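PDB 4XRI: importin-95 from Chaetomium thermophilum, which serves as a nuclear transport receptor of the importin-beta family, carrying protein cargo into the nucleus and probably binding a small GTPase. Local coordinates for residues T40-Y45 against N91-E96; L49-A54 against K102-E107; N72-R77 against A125-I130. The protein carries 2 engineered substitutions. All coordinates share one frame; numbering follows the deposited sequence.

Contact 1: residues T40-Y45 against N91-E96. With SO4 (sulfate ion), chain F.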
loop_
_atom_site.group_PDB
_atom_site.type_symbol
_atom_site.label_atom_id
_atom_site.label_comp_id
_atom_site.label_asym_id
_atom_site.label_seq_id
_atom_site.Cartn_x
_atom_site.Cartn_y
_atom_site.Cartn_z
ATOM N N THR A 40 -3.596 -30.072 -27.349
ATOM C CA THR A 40 -3.573 -31.105 -28.382
ATOM C C THR A 40 -3.534 -30.502 -29.792
ATOM O O THR A 40 -2.777 -30.969 -30.645
ATOM C CB THR A 40 -4.779 -32.068 -28.247
ATOM O OG1 THR A 40 -4.713 -33.064 -29.271
ATOM C CG2 THR A 40 -6.110 -31.333 -28.332
ATOM N N ASN A 41 -4.337 -29.470 -30.037
ATOM C CA ASN A 41 -4.332 -28.783 -31.321
ATOM C C ASN A 41 -4.743 -27.335 -31.112
ATOM O O ASN A 41 -5.931 -27.009 -31.105
ATOM C CB ASN A 41 -5.265 -29.474 -32.322
ATOM C CG ASN A 41 -5.077 -28.974 -33.751
ATOM O OD1 ASN A 41 -4.611 -27.859 -33.983
ATOM N ND2 ASN A 41 -5.446 -29.807 -34.718
ATOM N N PHE A 42 -3.747 -26.472 -30.946
ATOM C CA PHE A 42 -3.983 -25.074 -30.606
ATOM C C PHE A 42 -4.773 -24.340 -31.687
ATOM O O PHE A 42 -5.675 -23.561 -31.384
ATOM C CB PHE A 42 -2.654 -24.364 -30.353
ATOM C CG PHE A 42 -2.803 -22.948 -29.887
ATOM C CD1 PHE A 42 -3.338 -22.669 -28.641
ATOM C CD2 PHE A 42 -2.405 -21.895 -30.692
ATOM C CE1 PHE A 42 -3.477 -21.367 -28.207
ATOM C CE2 PHE A 42 -2.542 -20.589 -30.263
ATOM C CZ PHE A 42 -3.078 -20.325 -29.019
ATOM N N SER A 43 -4.436 -24.602 -32.945
ATOM C CA SER A 43 -5.108 -23.956 -34.068
ATOM C C SER A 43 -6.586 -24.326 -34.128
ATOM O O SER A 43 -7.445 -23.463 -34.319
ATOM C CB SER A 43 -4.424 -24.325 -35.386
ATOM O OG SER A 43 -3.119 -23.778 -35.444
ATOM N N GLN A 44 -6.878 -25.611 -33.960
ATOM C CA GLN A 44 -8.253 -26.093 -34.000
ATOM C C GLN A 44 -9.041 -25.551 -32.814
ATOM O O GLN A 44 -10.242 -25.291 -32.916
ATOM C CB GLN A 44 -8.288 -27.622 -34.009
ATOM C CG GLN A 44 -9.463 -28.207 -34.775
ATOM C CD GLN A 44 -9.422 -27.866 -36.254
ATOM O OE1 GLN A 44 -8.363 -27.565 -36.807
ATOM N NE2 GLN A 44 -10.581 -27.906 -36.902
ATOM N N TYR A 45 -8.349 -25.385 -31.692
ATOM C CA TYR A 45 -8.921 -24.770 -30.499
ATOM C C TYR A 45 -9.357 -23.341 -30.807
ATOM O O TYR A 45 -10.452 -22.920 -30.434
ATOM C CB TYR A 45 -7.904 -24.797 -29.354
ATOM C CG TYR A 45 -8.358 -24.149 -28.061
ATOM C CD1 TYR A 45 -9.404 -24.683 -27.320
ATOM C CD2 TYR A 45 -7.712 -23.023 -27.563
ATOM C CE1 TYR A 45 -9.810 -24.100 -26.130
ATOM C CE2 TYR A 45 -8.108 -22.434 -26.376
ATOM C CZ TYR A 45 -9.155 -22.979 -25.662
ATOM O OH TYR A 45 -9.554 -22.395 -24.482
ATOM N N ASN A 91 3.801 -18.235 -33.634
ATOM C CA ASN A 91 4.598 -19.346 -34.153
ATOM C C ASN A 91 3.967 -20.735 -34.080
ATOM O O ASN A 91 4.557 -21.706 -34.556
ATOM C CB ASN A 91 5.941 -19.385 -33.424
ATOM C CG ASN A 91 6.838 -18.223 -33.797
ATOM O OD1 ASN A 91 6.938 -17.852 -34.967
ATOM N ND2 ASN A 91 7.489 -17.636 -32.801
ATOM N N GLN A 92 2.782 -20.845 -33.492
ATOM C CA GLN A 92 2.140 -22.151 -33.383
ATOM C C GLN A 92 0.806 -22.194 -34.116
ATOM O O GLN A 92 -0.011 -23.092 -33.905
ATOM C CB GLN A 92 1.963 -22.532 -31.914
ATOM C CG GLN A 92 3.289 -22.759 -31.205
ATOM C CD GLN A 92 3.126 -23.107 -29.743
ATOM O OE1 GLN A 92 3.816 -22.556 -28.883
ATOM N NE2 GLN A 92 2.221 -24.033 -29.450
ATOM N N THR A 93 0.598 -21.213 -34.986
ATOM C CA THR A 93 -0.538 -21.220 -35.894
ATOM C C THR A 93 -0.036 -21.122 -37.328
ATOM O O THR A 93 1.134 -20.824 -37.566
ATOM C CB THR A 93 -1.508 -20.054 -35.619
ATOM O OG1 THR A 93 -0.836 -18.811 -35.857
ATOM C CG2 THR A 93 -2.004 -20.094 -34.185
ATOM N N ASP A 94 -0.921 -21.387 -38.280
ATOM C CA ASP A 94 -0.628 -21.121 -39.679
ATOM C C ASP A 94 -1.306 -19.817 -40.073
ATOM O O ASP A 94 -2.113 -19.279 -39.314
ATOM C CB ASP A 94 -1.093 -22.273 -40.571
ATOM C CG ASP A 94 -2.545 -22.635 -40.348
ATOM O OD1 ASP A 94 -2.930 -22.848 -39.181
ATOM O OD2 ASP A 94 -3.296 -22.705 -41.342
ATOM N N GLN A 95 -0.980 -19.307 -41.254
ATOM C CA GLN A 95 -1.552 -18.046 -41.708
ATOM C C GLN A 95 -3.038 -18.201 -42.014
ATOM O O GLN A 95 -3.820 -17.273 -41.811
ATOM C CB GLN A 95 -0.810 -17.526 -42.939
ATOM C CG GLN A 95 -1.313 -16.180 -43.441
ATOM C CD GLN A 95 -1.202 -15.087 -42.394
ATOM O OE1 GLN A 95 -0.112 -14.598 -42.101
ATOM N NE2 GLN A 95 -2.336 -14.701 -41.819
ATOM N N GLU A 96 -3.422 -19.379 -42.493
ATOM C CA GLU A 96 -4.820 -19.651 -42.815
ATOM C C GLU A 96 -5.699 -19.558 -41.571
ATOM O O GLU A 96 -6.783 -18.975 -41.611
ATOM C CB GLU A 96 -4.968 -21.030 -43.462
ATOM C CG GLU A 96 -6.397 -21.375 -43.847
ATOM C CD GLU A 96 -6.520 -22.746 -44.485
ATOM O OE1 GLU A 96 -5.488 -23.306 -44.914
ATOM O OE2 GLU A 96 -7.654 -23.265 -44.553
HETATM S S SO4 F . 2.686 -19.539 -41.493
HETATM O O1 SO4 F . 3.494 -18.396 -41.912
HETATM O O2 SO4 F . 3.555 -20.682 -41.231
HETATM O O3 SO4 F . 1.737 -19.880 -42.550
HETATM O O4 SO4 F . 1.959 -19.195 -40.274
#
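Phe42 swings its ring to the far side of CB from its own backbone nitrogen (chi1 -175°), while the chi1 of Thr93 sets CG2 trans to its carbonyl carbon; together these torsions bring the methyl to the edge of the ring, near its plane. CG2 of Thr93 sits 4.0 Å from Phe42 CD2 and equally far from CE2, so it straddles the ring bond between them. The carbonyl oxygen of Gln92 approaches the same edge, 4.2 Å from Phe42 CD2. One residue on, Ser43 (chi1 -67°) holds OG beside its own backbone nitrogen and points it at the bend in 91-96. There OG lies 3.5 Å from Gln92 O and 3.7 Å from Thr93 CA, with Asp94 OD1 slightly farther off; these are loose polar and van der Waals contacts.

In this helical solenoid, which belongs to the HEAT-repeat importin-beta family, the contact joins the start of helix 42-54 to the turn leading into helix 95-108. Both starts are capped by an acidic or amide side chain. Asn41 is the N-cap of the first, its OD1 accepting from Gln44 N at 3.2 Å; the N-H points almost straight at the oxygen, although the nitrogen stands well above the carbonyl plane. Asp94 is the N-cap of the second, its carboxylate capping a backbone N just past the segment; OD1 is hydrogen-bonded to Thr97 OG1. Thr93 OG1 is bonded to Trp89 O and Arg98 NH2, while CG2 meets Phe42. A sulfate ion, probably from the crystallisation liquor, lies at the start of helix 95-108, where Gln95 N donates to its O3 at 3.1 Å and Arg98 NH2 provides a further hydrogen bond.

Contact 2: residues L49-A54 against K102-E107; sequences LVQALA and KQLALE
Helices 42-54 and 95-108 run side by side in nearly the same direction here, their local axes 9.3 Å apart and inclined by 21°, with the CA atoms of Val50 and Ala105, and of Ala54 and Leu104, the nearest pairs. Such parallel packing of helices that are not consecutive in the chain suits the layered alpha-solenoid of HEAT-repeat proteins. Leu104 carries the interface. Its side chain leans towards helix 42-54 among Val50, Gln51 and Ala54, and crosses Val50 at about a right angle. Each methyl of Val50 takes a different part of it: CG2, set trans to the valine's backbone nitrogen, rests 3.7 Å from Leu104 CB, while CG1 (chi1 72°) meets Leu104 CD1 at 3.8 Å. The same CD1 also touches the aliphatic part of Gln51, 4.0 Å from CG, and the other branch, CD2, reaches towards Ala54 CB at 4.3 Å. Entirely apolar at its centre, the interface is continued on its inner side by other helices: Leu70 of helix 60-72 packs on Val50, and Val123 of helix 114-131 touches both Leu53 and Ala105. On the exposed surface of helix 95-108, one turn of the helix is bridged by side chains, Gln103 NE2 donating to Glu107 OE1 at 2.7 Å with the oxygen in the plane of the amide.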
loop_
_atom_site.group_PDB
_atom_site.type_symbol
_atom_site.label_atom_id
_atom_site.label_comp_id
_atom_site.label_asym_id
_atom_site.label_seq_id
_atom_site.Cartn_x
_atom_site.Cartn_y
_atom_site.Cartn_z
ATOM N N LEU A 49 -13.357 -21.982 -31.120
ATOM C CA LEU A 49 -13.784 -20.902 -30.239
ATOM C C LEU A 49 -14.297 -19.683 -30.999
ATOM O O LEU A 49 -15.320 -19.103 -30.631
ATOM C CB LEU A 49 -12.637 -20.487 -29.317
ATOM C CG LEU A 49 -12.331 -21.446 -28.170
ATOM C CD1 LEU A 49 -11.191 -20.897 -27.331
ATOM C CD2 LEU A 49 -13.571 -21.663 -27.320
ATOM N N VAL A 50 -13.593 -19.295 -32.057
ATOM C CA VAL A 50 -13.992 -18.120 -32.822
ATOM C C VAL A 50 -15.271 -18.402 -33.609
ATOM O O VAL A 50 -16.063 -17.495 -33.870
ATOM C CB VAL A 50 -12.871 -17.643 -33.782
ATOM C CG1 VAL A 50 -12.705 -18.588 -34.963
ATOM C CG2 VAL A 50 -13.154 -16.226 -34.262
ATOM N N GLN A 51 -15.480 -19.664 -33.975
ATOM C CA GLN A 51 -16.687 -20.048 -34.696
ATOM C C GLN A 51 -17.894 -20.000 -33.768
ATOM O O GLN A 51 -18.976 -19.558 -34.161
ATOM C CB GLN A 51 -16.538 -21.441 -35.308
ATOM C CG GLN A 51 -15.798 -21.450 -36.636
ATOM C CD GLN A 51 -15.608 -22.848 -37.193
ATOM O OE1 GLN A 51 -15.336 -23.792 -36.451
ATOM N NE2 GLN A 51 -15.756 -22.989 -38.506
ATOM N N ALA A 52 -17.697 -20.453 -32.534
ATOM C CA ALA A 52 -18.746 -20.414 -31.520
ATOM C C ALA A 52 -19.071 -18.975 -31.142
ATOM O O ALA A 52 -20.207 -18.648 -30.797
ATOM C CB ALA A 52 -18.328 -21.204 -30.294
ATOM N N LEU A 53 -18.060 -18.119 -31.215
ATOM C CA LEU A 53 -18.237 -16.696 -30.964
ATOM C C LEU A 53 -19.047 -16.041 -32.080
ATOM O O LEU A 53 -19.865 -15.153 -31.833
ATOM C CB LEU A 53 -16.875 -16.010 -30.821
ATOM C CG LEU A 53 -16.833 -14.483 -30.900
ATOM C CD1 LEU A 53 -17.618 -13.855 -29.759
ATOM C CD2 LEU A 53 -15.389 -13.989 -30.906
ATOM N N ALA A 54 -18.827 -16.500 -33.307
ATOM C CA ALA A 54 -19.451 -15.892 -34.477
ATOM C C ALA A 54 -20.850 -16.446 -34.742
ATOM O O ALA A 54 -21.599 -15.898 -35.551
ATOM C CB ALA A 54 -18.567 -16.089 -35.703
ATOM N N LYS A 102 -9.088 -13.862 -37.461
ATOM C CA LYS A 102 -9.152 -12.410 -37.610
ATOM C C LYS A 102 -10.427 -11.954 -38.316
ATOM O O LYS A 102 -11.085 -11.009 -37.876
ATOM C CB LYS A 102 -7.924 -11.902 -38.370
ATOM C CG LYS A 102 -6.661 -11.845 -37.514
ATOM C CD LYS A 102 -5.393 -11.892 -38.358
ATOM C CE LYS A 102 -5.227 -10.645 -39.207
ATOM N NZ LYS A 102 -3.935 -10.667 -39.948
ATOM N N GLN A 103 -10.776 -12.632 -39.404
ATOM C CA GLN A 103 -11.934 -12.241 -40.202
ATOM C C GLN A 103 -13.250 -12.490 -39.469
ATOM O O GLN A 103 -14.145 -11.642 -39.482
ATOM C CB GLN A 103 -11.938 -12.984 -41.538
ATOM C CG GLN A 103 -13.077 -12.580 -42.466
ATOM C CD GLN A 103 -13.042 -11.109 -42.837
ATOM O OE1 GLN A 103 -11.980 -10.485 -42.860
ATOM N NE2 GLN A 103 -14.211 -10.545 -43.123
ATOM N N LEU A 104 -13.365 -13.652 -38.834
ATOM C CA LEU A 104 -14.569 -13.991 -38.082
ATOM C C LEU A 104 -14.754 -13.068 -36.879
ATOM O O LEU A 104 -15.876 -12.664 -36.564
ATOM C CB LEU A 104 -14.525 -15.449 -37.622
ATOM C CG LEU A 104 -14.842 -16.499 -38.688
ATOM C CD1 LEU A 104 -14.786 -17.898 -38.093
ATOM C CD2 LEU A 104 -16.203 -16.234 -39.307
ATOM N N ALA A 105 -13.650 -12.738 -36.215
ATOM C CA ALA A 105 -13.685 -11.822 -35.081
ATOM C C ALA A 105 -14.154 -10.443 -35.532
ATOM O O ALA A 105 -15.004 -9.825 -34.888
ATOM C CB ALA A 105 -12.315 -11.731 -34.422
ATOM N N LEU A 106 -13.588 -9.972 -36.640
ATOM C CA LEU A 106 -13.973 -8.695 -37.233
ATOM C C LEU A 106 -15.457 -8.642 -37.564
ATOM O O LEU A 106 -16.140 -7.663 -37.261
ATOM C CB LEU A 106 -13.159 -8.428 -38.502
ATOM C CG LEU A 106 -12.011 -7.421 -38.423
ATOM C CD1 LEU A 106 -11.436 -7.168 -39.809
ATOM C CD2 LEU A 106 -12.484 -6.125 -37.782
ATOM N N GLU A 107 -15.950 -9.704 -38.192
ATOM C CA GLU A 107 -17.339 -9.766 -38.628
ATOM C C GLU A 107 -18.318 -9.802 -37.452
ATOM O O GLU A 107 -19.439 -9.305 -37.555
ATOM C CB GLU A 107 -17.551 -10.984 -39.533
ATOM C CG GLU A 107 -16.922 -10.833 -40.910
ATOM C CD GLU A 107 -16.818 -12.145 -41.668
ATOM O OE1 GLU A 107 -16.341 -12.128 -42.822
ATOM O OE2 GLU A 107 -17.205 -13.194 -41.110
#

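Contact 3: residues N72-R77 against A125-I130. With SO4 (sulfate ion), chain G.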
loop_
_atom_site.group_PDB
_atom_site.type_symbol
_atom_site.label_atom_id
_atom_site.label_comp_id
_atom_site.label_asym_id
_atom_site.label_seq_id
_atom_site.Cartn_x
_atom_site.Cartn_y
_atom_site.Cartn_z
ATOM N N ASN A 72 -8.036 -15.406 -24.136
ATOM C CA ASN A 72 -7.098 -15.937 -23.155
ATOM C C ASN A 72 -6.156 -16.986 -23.729
ATOM O O ASN A 72 -5.207 -17.407 -23.067
ATOM C CB ASN A 72 -7.858 -16.538 -21.972
ATOM C CG ASN A 72 -8.498 -15.485 -21.093
ATOM O OD1 ASN A 72 -8.070 -14.332 -21.076
ATOM N ND2 ASN A 72 -9.525 -15.879 -20.352
ATOM N N ALA A 73 -6.420 -17.409 -24.960
ATOM C CA ALA A 73 -5.600 -18.434 -25.591
ATOM C C ALA A 73 -4.252 -17.874 -26.031
ATOM O O ALA A 73 -3.296 -18.622 -26.226
ATOM C CB ALA A 73 -6.328 -19.046 -26.774
ATOM N N PHE A 74 -4.178 -16.555 -26.178
ATOM C CA PHE A 74 -2.929 -15.909 -26.568
ATOM C C PHE A 74 -2.777 -14.527 -25.936
ATOM O O PHE A 74 -2.205 -13.621 -26.539
ATOM C CB PHE A 74 -2.832 -15.807 -28.093
ATOM C CG PHE A 74 -4.096 -15.326 -28.753
ATOM C CD1 PHE A 74 -4.339 -13.974 -28.913
ATOM C CD2 PHE A 74 -5.034 -16.230 -29.222
ATOM C CE1 PHE A 74 -5.497 -13.530 -29.524
ATOM C CE2 PHE A 74 -6.193 -15.794 -29.834
ATOM C CZ PHE A 74 -6.425 -14.441 -29.987
ATOM N N SER A 75 -3.291 -14.371 -24.719
ATOM C CA SER A 75 -3.117 -13.128 -23.974
ATOM C C SER A 75 -3.213 -13.361 -22.469
ATOM O O SER A 75 -3.888 -14.284 -22.018
ATOM C CB SER A 75 -4.147 -12.085 -24.411
ATOM O OG SER A 75 -5.453 -12.488 -24.051
ATOM N N ALA A 76 -2.527 -12.518 -21.701
ATOM C CA ALA A 76 -2.543 -12.607 -20.244
ATOM C C ALA A 76 -2.085 -11.298 -19.609
ATOM O O ALA A 76 -1.440 -10.478 -20.258
ATOM C CB ALA A 76 -1.665 -13.759 -19.771
ATOM N N ARG A 77 -2.423 -11.103 -18.340
ATOM C CA ARG A 77 -1.975 -9.922 -17.609
ATOM C C ARG A 77 -0.516 -10.067 -17.203
ATOM O O ARG A 77 0.269 -9.127 -17.324
ATOM C CB ARG A 77 -2.845 -9.680 -16.375
ATOM C CG ARG A 77 -4.158 -8.978 -16.671
ATOM C CD ARG A 77 -5.008 -8.836 -15.420
ATOM N NE ARG A 77 -5.151 -10.106 -14.713
ATOM C CZ ARG A 77 -5.921 -11.110 -15.122
ATOM N NH1 ARG A 77 -6.618 -11.003 -16.246
ATOM N NH2 ARG A 77 -5.987 -12.226 -14.410
ATOM N N ALA A 125 -8.550 -6.775 -29.914
ATOM C CA ALA A 125 -7.546 -6.015 -29.176
ATOM C C ALA A 125 -6.336 -6.882 -28.851
ATOM O O ALA A 125 -5.191 -6.440 -28.967
ATOM C CB ALA A 125 -8.146 -5.449 -27.899
ATOM N N ALA A 126 -6.605 -8.121 -28.448
ATOM C CA ALA A 126 -5.556 -9.072 -28.094
ATOM C C ALA A 126 -4.688 -9.413 -29.302
ATOM O O ALA A 126 -3.461 -9.482 -29.199
ATOM C CB ALA A 126 -6.163 -10.333 -27.512
ATOM N N ILE A 127 -5.330 -9.627 -30.445
ATOM C CA ILE A 127 -4.614 -9.924 -31.679
ATOM C C ILE A 127 -3.815 -8.708 -32.139
ATOM O O ILE A 127 -2.659 -8.828 -32.553
ATOM C CB ILE A 127 -5.574 -10.356 -32.800
ATOM C CG1 ILE A 127 -6.286 -11.656 -32.424
ATOM C CG2 ILE A 127 -4.824 -10.522 -34.113
ATOM C CD1 ILE A 127 -7.254 -12.145 -33.479
ATOM N N ALA A 128 -4.439 -7.537 -32.050
ATOM C CA ALA A 128 -3.815 -6.292 -32.481
ATOM C C ALA A 128 -2.546 -5.989 -31.690
ATOM O O ALA A 128 -1.565 -5.489 -32.243
ATOM C CB ALA A 128 -4.799 -5.137 -32.353
ATOM N N ALA A 129 -2.571 -6.299 -30.397
ATOM C CA ALA A 129 -1.428 -6.062 -29.522
ATOM C C ALA A 129 -0.216 -6.862 -29.986
ATOM O O ALA A 129 0.929 -6.479 -29.745
ATOM C CB ALA A 129 -1.777 -6.410 -28.088
ATOM N N ILE A 130 -0.483 -7.969 -30.668
ATOM C CA ILE A 130 0.571 -8.813 -31.210
ATOM C C ILE A 130 0.973 -8.392 -32.622
ATOM O O ILE A 130 2.161 -8.291 -32.938
ATOM C CB ILE A 130 0.139 -10.293 -31.238
ATOM C CG1 ILE A 130 -0.202 -10.776 -29.829
ATOM C CG2 ILE A 130 1.232 -11.156 -31.861
ATOM C CD1 ILE A 130 -0.873 -12.133 -29.807
HETATM S S SO4 G . -3.441 -14.071 -16.177
HETATM O O1 SO4 G . -2.040 -13.927 -15.786
HETATM O O2 SO4 G . -3.558 -15.119 -17.186
HETATM O O3 SO4 G . -3.923 -12.807 -16.725
HETATM O O4 SO4 G . -4.240 -14.433 -15.010
HETATM O O HOH W 1 -2.266 -10.255 -26.855
#
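Phe74 and Ile127 make the tight end of this contact, Phe74 CE1 lying 3.5 Å from Ile127 CG1. The phenylalanine has chi1 45°, its CG tucked between the backbone nitrogen and the carbonyl carbon, and this places the ring against helix 114-131. Three side chains from that helix meet the ring obliquely: Ile127 CG1 spans CE1 and CZ, Ala126 CB lies 3.8 Å from Phe74 CE1, and Ile130 CD1 comes to 4.0 Å from Phe74 CD1, the two side chains lying roughly at right angles. Trp89 of helix 79-91 extends this buried cluster, its ring meeting that of Phe74 with the planes at about 45° and its side chain touching Ile127 and Ile130 as well.

The packing slackens at Ser75, whose CB comes no nearer than 4.1 Å to Ala126 CB and whose hydroxyl is bonded to Lys71 O. Beside it a water bridges the backbones, donating to Ala126 O at 2.7 Å and, more weakly, to Phe74 O. Farther along, at exposed Arg77, the chain meets a sulfate ion, probably from the crystallisation liquor. Arg77 N donates to sulfate O3 at 2.8 Å in a nearly straight bond, and the arginine chain, bent at chi3, folds back so that its guanidinium lays one face over that same oxygen. The result is a loop between helices 60-72 and 79-91 packed, mainly through Phe74, on the later helix 114-131, within the helical solenoid that characterises HEAT-repeat importin-beta receptors.

Overall arrangement
After helices 11-19 and 24-40, the chain gives contact 1 its first segment at the start of helix 42-54 and contact 2 its first segment further along that helix, then passes through helix 60-72 and the loop 72-77 of contact 3. After helix 79-91, contact 1 closes its loop of 45 residues at 91-96, contact 2 closes one of 47 along helix 95-108, and contact 3 closes another of 47 on helix 114-131. The three cross pairwise, none nesting inside another. Phe42 and Tyr45 pack on Ala73, joining contacts 1 and 3, while Lys102 on Ile127 joins contacts 2 and 3. Together they tie helix 42-54 and the loop after helix 60-72 to the later helices 95-108 and 114-131.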